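Local coordinates for alcohol dehydrogenase, zinc-containing (Thermotoga maritima, PDB 1VJ0), which probably acts as a zinc-dependent oxidoreductase of the medium-chain alcohol dehydrogenase family and binds zinc ions at two sites, at residues A[205-217]-A[338-350]. Sequence-based numbering, arbitrary orientation.
Sequences GPLGLFGVVIARS and ITSRNYQLLSKLI
Leu-346 lays its methyl CD2 over one face of the Phe-210 ring, 4.0 Å from the centroid and 7° off the ring normal, a CH-pi contact. Its other methyl, CD1, reaches the ring at CE2. The same CD2 also meets Val-213 CG2 tip to tip at 3.8 Å. Leu-349 joins this apolar row toward the N-terminal end of helix 206-217: its CD2 approaches Phe-210 CE1 obliquely, while its CG lies 4.0 Å from CD1 of Leu-209, the two side chains passing alongside with their ends pointing opposite ways. At the other end CG2 of Ile-338 lies 3.7 Å from Ser-217 OG, the contacts of Ile-338 with Val-213 and Ile-214 being longer.

Helix 206-217 follows the first strand of the parallel Rossmann sheet, and Gly-205 and Gly-208 fit the glycine-rich turn that in relatives receives the dinucleotide. Segment 338-350, where helix 329-340 gives way to the short helix 343-346, runs in the opposite direction, Pro-206 facing Leu-349 and Ile-214 facing Ile-338. The Pro-206 side chain comes within about 8 Å of the zinc ion bound by Cys-55, His-77, Glu-78 and Cys-178.

Polar groups at the interface are mostly held by their own segment. Val-213 has CG1 anti to its backbone nitrogen (chi1 172°), which sets this methyl against the amide of Asn-342, 3.4 Å from CG. That amide stays fixed because its ND2 donates to Ile-338 O at 2.8 Å. Ser-217 OG likewise turns back to Val-213 O (2.7 Å), on the face opposite that used by Ser-217 N. Thr-339 OG1 sits at the Phe-210 ring edge, in plane, but bonds to Thr-335 O. A water close to Ser-217 O makes a weak bond with Arg-341 NH1, a tenuous link between the segments near a neighbouring subunit, whose Gly-219 packs on Arg-341.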
ATOM      1  N   GLY A 205     -14.890  -6.032  25.628  1.00 28.10           N
ATOM      2  CA  GLY A 205     -13.973  -5.490  26.636  1.00 28.63           C
ATOM      3  C   GLY A 205     -13.361  -4.214  26.091  1.00 28.27           C
ATOM      4  O   GLY A 205     -13.713  -3.762  25.028  1.00 28.23           O
ATOM      5  N   PRO A 206     -12.461  -3.585  26.820  1.00 29.23           N
ATOM      6  CA  PRO A 206     -11.883  -2.289  26.355  1.00 28.93           C
ATOM      7  C   PRO A 206     -11.308  -2.320  24.949  1.00 29.04           C
ATOM      8  O   PRO A 206     -11.477  -1.356  24.171  1.00 28.38           O
ATOM      9  CB  PRO A 206     -10.781  -2.014  27.378  1.00 28.68           C
ATOM     10  CG  PRO A 206     -11.337  -2.608  28.626  1.00 30.16           C
ATOM     11  CD  PRO A 206     -12.041  -3.924  28.188  1.00 28.63           C
ATOM     12  N   LEU A 207     -10.624  -3.399  24.606  1.00 29.40           N
ATOM     13  CA  LEU A 207     -10.091  -3.544  23.249  1.00 29.84           C
ATOM     14  C   LEU A 207     -11.177  -3.459  22.187  1.00 29.50           C
ATOM     15  O   LEU A 207     -11.121  -2.619  21.231  1.00 30.75           O
ATOM     16  CB  LEU A 207      -9.317  -4.855  23.138  1.00 30.24           C
ATOM     17  CG  LEU A 207      -8.671  -5.177  21.767  1.00 31.33           C
ATOM     18  CD1 LEU A 207      -7.596  -4.189  21.452  1.00 32.28           C
ATOM     19  CD2 LEU A 207      -8.090  -6.549  21.775  1.00 30.21           C
ATOM     20  N   GLY A 208     -12.193  -4.321  22.319  1.00 29.01           N
ATOM     21  CA  GLY A 208     -13.294  -4.322  21.351  1.00 28.02           C
ATOM     22  C   GLY A 208     -14.063  -3.002  21.335  1.00 28.15           C
ATOM     23  O   GLY A 208     -14.462  -2.490  20.260  1.00 26.77           O
ATOM     24  N   LEU A 209     -14.242  -2.423  22.511  1.00 28.90           N
ATOM     25  CA  LEU A 209     -14.943  -1.132  22.627  1.00 28.80           C
ATOM     26  C   LEU A 209     -14.193   0.072  22.032  1.00 28.46           C
ATOM     27  O   LEU A 209     -14.794   0.902  21.321  1.00 27.59           O
ATOM     28  CB  LEU A 209     -15.343  -0.894  24.060  1.00 28.80           C
ATOM     29  CG  LEU A 209     -16.357  -1.886  24.659  1.00 29.18           C
ATOM     30  CD1 LEU A 209     -16.383  -1.711  26.150  1.00 28.05           C
ATOM     31  CD2 LEU A 209     -17.750  -1.680  24.071  1.00 27.54           C
ATOM     32  N   PHE A 210     -12.894   0.154  22.233  1.00 28.98           N
ATOM     33  CA  PHE A 210     -12.090   1.130  21.486  1.00 29.65           C
ATOM     34  C   PHE A 210     -12.201   0.887  19.985  1.00 29.65           C
ATOM     35  O   PHE A 210     -12.287   1.847  19.230  1.00 30.97           O
ATOM     36  CB  PHE A 210     -10.601   1.112  21.921  1.00 30.22           C
ATOM     37  CG  PHE A 210     -10.270   2.113  22.954  1.00 31.29           C
ATOM     38  CD1 PHE A 210     -10.455   1.839  24.304  1.00 32.40           C
ATOM     39  CD2 PHE A 210      -9.754   3.352  22.579  1.00 33.00           C
ATOM     40  CE1 PHE A 210     -10.140   2.789  25.255  1.00 35.71           C
ATOM     41  CE2 PHE A 210      -9.418   4.269  23.521  1.00 31.88           C
ATOM     42  CZ  PHE A 210      -9.640   4.014  24.857  1.00 32.54           C
ATOM     43  N   GLY A 211     -12.225  -0.388  19.574  1.00 28.23           N
ATOM     44  CA  GLY A 211     -12.453  -0.795  18.169  1.00 29.49           C
ATOM     45  C   GLY A 211     -13.694  -0.132  17.585  1.00 28.87           C
ATOM     46  O   GLY A 211     -13.678   0.323  16.440  1.00 31.05           O
ATOM     47  N   VAL A 212     -14.779  -0.087  18.374  1.00 27.69           N
ATOM     48  CA  VAL A 212     -16.037   0.554  17.936  1.00 26.74           C
ATOM     49  C   VAL A 212     -15.807   2.025  17.580  1.00 27.42           C
ATOM     50  O   VAL A 212     -16.152   2.478  16.471  1.00 28.95           O
ATOM     51  CB  VAL A 212     -17.166   0.435  19.013  1.00 26.64           C
ATOM     52  CG1 VAL A 212     -18.411   1.254  18.621  1.00 27.75           C
ATOM     53  CG2 VAL A 212     -17.565  -1.069  19.200  1.00 27.67           C
ATOM     54  N   VAL A 213     -15.197   2.770  18.493  1.00 27.01           N
ATOM     55  CA  VAL A 213     -14.920   4.183  18.289  1.00 26.89           C
ATOM     56  C   VAL A 213     -13.920   4.432  17.146  1.00 27.50           C
ATOM     57  O   VAL A 213     -14.106   5.359  16.340  1.00 27.68           O
ATOM     58  CB  VAL A 213     -14.461   4.816  19.623  1.00 27.07           C
ATOM     59  CG1 VAL A 213     -13.969   6.245  19.456  1.00 26.51           C
ATOM     60  CG2 VAL A 213     -15.582   4.738  20.640  1.00 28.88           C
ATOM     61  N   ILE A 214     -12.904   3.575  17.016  1.00 26.34           N
ATOM     62  CA  ILE A 214     -11.922   3.723  15.963  1.00 28.14           C
ATOM     63  C   ILE A 214     -12.610   3.430  14.659  1.00 28.18           C
ATOM     64  O   ILE A 214     -12.446   4.202  13.721  1.00 28.26           O
ATOM     65  CB  ILE A 214     -10.719   2.830  16.181  1.00 27.94           C
ATOM     66  CG1 ILE A 214      -9.920   3.312  17.410  1.00 27.60           C
ATOM     67  CG2 ILE A 214      -9.823   2.711  14.949  1.00 30.73           C
ATOM     68  CD1 ILE A 214      -9.058   2.168  18.023  1.00 29.12           C
ATOM     69  N   ALA A 215     -13.388   2.356  14.597  1.00 27.40           N
ATOM     70  CA  ALA A 215     -14.100   2.023  13.340  1.00 28.22           C
ATOM     71  C   ALA A 215     -14.967   3.178  12.878  1.00 28.46           C
ATOM     72  O   ALA A 215     -14.947   3.563  11.718  1.00 27.57           O
ATOM     73  CB  ALA A 215     -14.955   0.754  13.496  1.00 27.50           C
ATOM     74  N   ARG A 216     -15.730   3.737  13.817  1.00 28.45           N
ATOM     75  CA  ARG A 216     -16.592   4.889  13.535  1.00 29.58           C
ATOM     76  C   ARG A 216     -15.742   6.087  13.055  1.00 28.98           C
ATOM     77  O   ARG A 216     -16.062   6.714  12.069  1.00 29.03           O
ATOM     78  CB  ARG A 216     -17.383   5.288  14.779  1.00 29.20           C
ATOM     79  CG  ARG A 216     -18.672   4.554  15.012  1.00 33.15           C
ATOM     80  CD  ARG A 216     -19.932   5.190  14.306  1.00 35.68           C
ATOM     81  NE  ARG A 216     -20.069   4.693  12.933  1.00 35.55           N
ATOM     82  CZ  ARG A 216     -20.853   3.697  12.530  1.00 36.77           C
ATOM     83  NH1 ARG A 216     -21.616   3.045  13.388  1.00 35.39           N
ATOM     84  NH2 ARG A 216     -20.871   3.347  11.245  1.00 35.97           N
ATOM     85  N   SER A 217     -14.643   6.366  13.743  1.00 27.59           N
ATOM     86  CA  SER A 217     -13.815   7.514  13.437  1.00 28.10           C
ATOM     87  C   SER A 217     -13.122   7.477  12.081  1.00 27.59           C
ATOM     88  O   SER A 217     -12.910   8.524  11.486  1.00 26.22           O
ATOM     89  CB  SER A 217     -12.776   7.708  14.541  1.00 28.41           C
ATOM     90  OG  SER A 217     -13.437   7.903  15.771  1.00 30.41           O
ATOM     91  N   ILE A 338      -7.494  10.188  18.014  1.00 26.62           N
ATOM     92  CA  ILE A 338      -8.875   9.670  17.963  1.00 27.18           C
ATOM     93  C   ILE A 338      -9.550   9.785  19.326  1.00 25.65           C
ATOM     94  O   ILE A 338     -10.707  10.215  19.455  1.00 25.63           O
ATOM     95  CB  ILE A 338      -8.892   8.226  17.459  1.00 26.59           C
ATOM     96  CG1 ILE A 338      -8.515   8.179  15.974  1.00 29.11           C
ATOM     97  CG2 ILE A 338     -10.272   7.594  17.614  1.00 27.23           C
ATOM     98  CD1 ILE A 338      -8.113   6.714  15.517  1.00 31.38           C
ATOM     99  N   THR A 339      -8.815   9.384  20.352  1.00 26.37           N
ATOM    100  CA  THR A 339      -9.331   9.376  21.701  1.00 27.14           C
ATOM    101  C   THR A 339      -9.796  10.798  22.113  1.00 28.38           C
ATOM    102  O   THR A 339     -10.866  10.975  22.695  1.00 27.21           O
ATOM    103  CB  THR A 339      -8.288   8.796  22.651  1.00 27.58           C
ATOM    104  OG1 THR A 339      -8.073   7.412  22.341  1.00 28.26           O
ATOM    105  CG2 THR A 339      -8.805   8.804  24.089  1.00 27.83           C
ATOM    106  N   SER A 340      -8.994  11.798  21.745  1.00 29.19           N
ATOM    107  CA  SER A 340      -9.208  13.184  22.130  1.00 29.30           C
ATOM    108  C   SER A 340     -10.500  13.759  21.534  1.00 28.98           C
ATOM    109  O   SER A 340     -11.036  14.707  22.072  1.00 29.11           O
ATOM    110  CB  SER A 340      -8.002  14.027  21.713  1.00 29.25           C
ATOM    111  OG  SER A 340      -8.068  14.264  20.312  1.00 29.97           O
ATOM    112  N   ARG A 341     -10.989  13.189  20.438  1.00 29.26           N
ATOM    113  CA  ARG A 341     -12.291  13.553  19.909  1.00 30.45           C
ATOM    114  C   ARG A 341     -13.422  12.711  20.490  1.00 28.04           C
ATOM    115  O   ARG A 341     -14.548  12.867  20.082  1.00 26.93           O
ATOM    116  CB  ARG A 341     -12.330  13.428  18.408  1.00 30.58           C
ATOM    117  CG  ARG A 341     -11.307  14.292  17.656  1.00 35.41           C
ATOM    118  CD  ARG A 341     -11.429  14.171  16.120  1.00 37.81           C
ATOM    119  NE  ARG A 341     -10.804  12.949  15.568  1.00 45.71           N
ATOM    120  CZ  ARG A 341     -11.449  11.981  14.884  1.00 46.82           C
ATOM    121  NH1 ARG A 341     -12.778  12.008  14.669  1.00 49.30           N
ATOM    122  NH2 ARG A 341     -10.736  10.936  14.446  1.00 47.25           N
ATOM    123  N   ASN A 342     -13.134  11.803  21.418  1.00 27.29           N
ATOM    124  CA  ASN A 342     -14.174  10.892  21.901  1.00 26.71           C
ATOM    125  C   ASN A 342     -14.120  10.674  23.406  1.00 27.39           C
ATOM    126  O   ASN A 342     -14.549   9.605  23.931  1.00 25.67           O
ATOM    127  CB  ASN A 342     -14.001   9.570  21.166  1.00 27.34           C
ATOM    128  CG  ASN A 342     -14.354   9.661  19.704  1.00 25.49           C
ATOM    129  OD1 ASN A 342     -15.512   9.632  19.359  1.00 26.43           O
ATOM    130  ND2 ASN A 342     -13.351   9.682  18.844  1.00 27.73           N
ATOM    131  N   TYR A 343     -13.615  11.670  24.121  1.00 26.57           N
ATOM    132  CA  TYR A 343     -13.496  11.549  25.581  1.00 27.28           C
ATOM    133  C   TYR A 343     -14.809  11.199  26.274  1.00 27.90           C
ATOM    134  O   TYR A 343     -14.837  10.358  27.153  1.00 29.73           O
ATOM    135  CB  TYR A 343     -12.952  12.852  26.219  1.00 28.36           C
ATOM    136  CG  TYR A 343     -11.466  13.089  25.998  1.00 28.20           C
ATOM    137  CD1 TYR A 343     -10.545  12.072  26.219  1.00 29.81           C
ATOM    138  CD2 TYR A 343     -10.984  14.341  25.620  1.00 28.73           C
ATOM    139  CE1 TYR A 343      -9.176  12.259  26.027  1.00 31.07           C
ATOM    140  CE2 TYR A 343      -9.597  14.545  25.417  1.00 27.07           C
ATOM    141  CZ  TYR A 343      -8.700  13.494  25.644  1.00 29.80           C
ATOM    142  OH  TYR A 343      -7.331  13.624  25.465  1.00 31.63           O
ATOM    143  N   GLN A 344     -15.890  11.857  25.922  1.00 27.23           N
ATOM    144  CA  GLN A 344     -17.138  11.592  26.608  1.00 29.94           C
ATOM    145  C   GLN A 344     -17.679  10.167  26.370  1.00 28.62           C
ATOM    146  O   GLN A 344     -18.218   9.546  27.284  1.00 30.33           O
ATOM    147  CB  GLN A 344     -18.184  12.633  26.230  1.00 30.36           C
ATOM    148  CG  GLN A 344     -18.000  13.994  26.938  1.00 34.15           C
ATOM    149  CD  GLN A 344     -19.009  15.029  26.442  1.00 35.11           C
ATOM    150  OE1 GLN A 344     -19.926  15.415  27.190  1.00 41.91           O
ATOM    151  NE2 GLN A 344     -18.884  15.437  25.149  1.00 40.06           N
ATOM    152  N   LEU A 345     -17.557   9.654  25.156  1.00 27.28           N
ATOM    153  CA  LEU A 345     -17.917   8.254  24.893  1.00 25.78           C
ATOM    154  C   LEU A 345     -16.990   7.315  25.620  1.00 25.73           C
ATOM    155  O   LEU A 345     -17.444   6.429  26.306  1.00 23.89           O
ATOM    156  CB  LEU A 345     -17.914   7.959  23.383  1.00 26.25           C
ATOM    157  CG  LEU A 345     -19.029   8.766  22.674  1.00 25.86           C
ATOM    158  CD1 LEU A 345     -18.965   8.358  21.228  1.00 29.92           C
ATOM    159  CD2 LEU A 345     -20.374   8.540  23.232  1.00 25.06           C
ATOM    160  N   LEU A 346     -15.678   7.517  25.482  1.00 24.83           N
ATOM    161  CA  LEU A 346     -14.708   6.579  26.045  1.00 24.71           C
ATOM    162  C   LEU A 346     -14.648   6.624  27.564  1.00 25.10           C
ATOM    163  O   LEU A 346     -14.259   5.637  28.175  1.00 23.35           O
ATOM    164  CB  LEU A 346     -13.328   6.774  25.434  1.00 25.20           C
ATOM    165  CG  LEU A 346     -13.341   6.453  23.916  1.00 25.14           C
ATOM    166  CD1 LEU A 346     -12.111   6.982  23.190  1.00 26.01           C
ATOM    167  CD2 LEU A 346     -13.413   4.952  23.723  1.00 24.84           C
ATOM    168  N   SER A 347     -15.077   7.721  28.194  1.00 25.36           N
ATOM    169  CA  SER A 347     -15.083   7.731  29.661  1.00 25.49           C
ATOM    170  C   SER A 347     -16.104   6.734  30.184  1.00 24.55           C
ATOM    171  O   SER A 347     -16.010   6.331  31.339  1.00 23.77           O
ATOM    172  CB  SER A 347     -15.350   9.109  30.296  1.00 26.08           C
ATOM    173  OG  SER A 347     -16.568   9.666  29.839  1.00 28.45           O
ATOM    174  N   LYS A 348     -17.083   6.348  29.366  1.00 23.77           N
ATOM    175  CA  LYS A 348     -18.044   5.360  29.788  1.00 24.19           C
ATOM    176  C   LYS A 348     -17.428   3.977  30.149  1.00 24.30           C
ATOM    177  O   LYS A 348     -18.051   3.173  30.833  1.00 25.69           O
ATOM    178  CB  LYS A 348     -19.147   5.201  28.724  1.00 24.52           C
ATOM    179  CG  LYS A 348     -19.983   6.483  28.454  1.00 25.92           C
ATOM    180  CD  LYS A 348     -21.061   6.214  27.396  1.00 26.32           C
ATOM    181  CE  LYS A 348     -21.791   7.482  27.017  1.00 29.49           C
ATOM    182  NZ  LYS A 348     -22.669   7.963  28.126  1.00 32.24           N
ATOM    183  N   LEU A 349     -16.247   3.691  29.672  1.00 23.85           N
ATOM    184  CA  LEU A 349     -15.572   2.447  29.933  1.00 25.28           C
ATOM    185  C   LEU A 349     -15.010   2.383  31.361  1.00 26.45           C
ATOM    186  O   LEU A 349     -14.809   1.299  31.893  1.00 26.09           O
ATOM    187  CB  LEU A 349     -14.444   2.265  28.939  1.00 24.48           C
ATOM    188  CG  LEU A 349     -14.776   1.722  27.556  1.00 24.15           C
ATOM    189  CD1 LEU A 349     -15.741   2.592  26.805  1.00 23.28           C
ATOM    190  CD2 LEU A 349     -13.497   1.588  26.743  1.00 24.15           C
ATOM    191  N   ILE A 350     -14.780   3.538  31.987  1.00 27.80           N
ATOM    192  CA  ILE A 350     -14.194   3.564  33.346  1.00 28.27           C
ATOM    193  C   ILE A 350     -15.284   3.364  34.349  1.00 27.63           C
ATOM    194  O   ILE A 350     -16.127   4.215  34.522  1.00 27.69           O
ATOM    195  CB  ILE A 350     -13.406   4.864  33.610  1.00 28.97           C
ATOM    196  CG1 ILE A 350     -12.262   4.953  32.601  1.00 29.94           C
ATOM    197  CG2 ILE A 350     -12.877   4.873  35.091  1.00 29.60           C
ATOM    198  CD1 ILE A 350     -11.694   6.326  32.399  1.00 29.51           C
TER
HETATM  199  O   HOH W   1     -14.377  10.715  12.071  1.00 31.33           O